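Local coordinates for deoxyribodipyrimidine photo-lyase (Oryza sativa Japonica Group, PDB 3UMV), which repairs ultraviolet-damaged DNA by using light and a bound FAD to split cyclobutane pyrimidine dimers back into separate pyrimidines, at residues Gly291-Ser294 / Ala295-Ala299. Sequence-based numbering, arbitrary orientation.
Sequences GHIS and AQRCA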
# COMPACT_ATOMS: atom_id res chain seq x y z
N GLY A 291 0.43 2.61 5.98
CA GLY A 291 -0.39 3.66 6.57
C GLY A 291 0.28 4.38 7.74
O GLY A 291 -0.42 4.93 8.60
N HIS A 292 1.61 4.40 7.77
CA HIS A 292 2.33 5.17 8.80
C HIS A 292 2.10 6.66 8.61
O HIS A 292 2.25 7.46 9.55
CB HIS A 292 3.84 4.93 8.73
CG HIS A 292 4.25 3.53 9.06
ND1 HIS A 292 3.46 2.66 9.78
CD2 HIS A 292 5.39 2.86 8.77
CE1 HIS A 292 4.09 1.50 9.89
NE2 HIS A 292 5.27 1.61 9.31
N ILE A 293 1.76 7.04 7.38
CA ILE A 293 1.43 8.42 7.09
C ILE A 293 0.23 8.43 6.17
O ILE A 293 0.09 7.56 5.30
CB ILE A 293 2.61 9.20 6.45
CG1 ILE A 293 2.35 10.70 6.52
CG2 ILE A 293 2.86 8.73 5.03
CD1 ILE A 293 3.58 11.54 6.19
N SER A 294 -0.65 9.38 6.41
CA SER A 294 -1.87 9.53 5.63
C SER A 294 -1.53 10.11 4.24
O SER A 294 -0.79 11.08 4.14
CB SER A 294 -2.81 10.48 6.38
OG SER A 294 -3.77 11.06 5.52
N ALA A 295 -2.08 9.53 3.18
CA ALA A 295 -1.86 10.12 1.84
C ALA A 295 -2.49 11.51 1.77
O ALA A 295 -1.97 12.38 1.08
CB ALA A 295 -2.44 9.24 0.76
N GLN A 296 -3.62 11.69 2.46
CA GLN A 296 -4.29 12.98 2.56
C GLN A 296 -3.38 14.00 3.26
O GLN A 296 -3.26 15.14 2.79
CB GLN A 296 -5.63 12.82 3.30
CG GLN A 296 -6.46 14.08 3.43
CD GLN A 296 -7.91 13.79 3.78
OE1 GLN A 296 -8.40 12.67 3.59
NE2 GLN A 296 -8.60 14.79 4.29
N ARG A 297 -2.73 13.59 4.35
CA ARG A 297 -1.69 14.44 4.95
C ARG A 297 -0.62 14.87 3.94
O ARG A 297 -0.22 16.04 3.90
CB ARG A 297 -1.01 13.72 6.13
CG ARG A 297 0.24 14.43 6.64
CD ARG A 297 -0.08 15.87 7.01
NE ARG A 297 -1.17 15.95 7.98
CZ ARG A 297 -1.88 17.04 8.24
NH1 ARG A 297 -2.85 16.98 9.13
NH2 ARG A 297 -1.63 18.17 7.60
N CYS A 298 -0.13 13.92 3.13
CA CYS A 298 0.91 14.24 2.16
C CYS A 298 0.38 15.23 1.12
O CYS A 298 1.09 16.17 0.71
CB CYS A 298 1.40 12.96 1.47
SG CYS A 298 2.28 11.83 2.55
N ALA A 299 -0.85 15.01 0.67
CA ALA A 299 -1.50 15.91 -0.28
C ALA A 299 -1.71 17.32 0.29
O ALA A 299 -1.46 18.31 -0.40
CB ALA A 299 -2.84 15.33 -0.72
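Ser294 is the N-cap of helix 295-305, and its OG accepts the backbone N-H of Arg297 at 3.0 Å, nearly straight at 168°, giving the first turn an acceptor that the helix itself cannot supply there. With OG turned anti to the serine's own N (chi1 159°), the short side chain folds back over the turn, and OG also lies 3.1 Å from Gln296 N. Serine suits the place because its hydroxyl is one carbon from the backbone. Replacing the serine by an alanine is likely to leave the Arg297 N-H without its side-chain acceptor.

The main chain adds a second grip: Cys298 N donates to Ser294 O at 3.1 Å, the first i to i+4 bond of the helix.

Apolar contact comes from the residue before the cap. The extended chain of Ile293 carries CD1 to 3.9 Å from Cys298 SG, and its CG2 lies 4.0 Å from the same sulfur, so both branches rest against one side of it.

The positive phi of Gly291 (66°), easy for glycine, closes helix 285-290 in a Schellman motif, so one helix ends and the next is capped within four residues. Arg297 reaches away to salt bridges with Asp52, Glu202 and Glu301, while Gln296 bonds Val201 and Trp54. Ile293 and Cys298 both meet Leu253 of helix 246-254. Small side chains at Ala295 and Cys298 let the first turn sit close against Arg324 and Leu320 of helix 310-333, with the Ala295 side chain about 7 Å from the bound FAD and Cys298 near the FAD-binding Leu284.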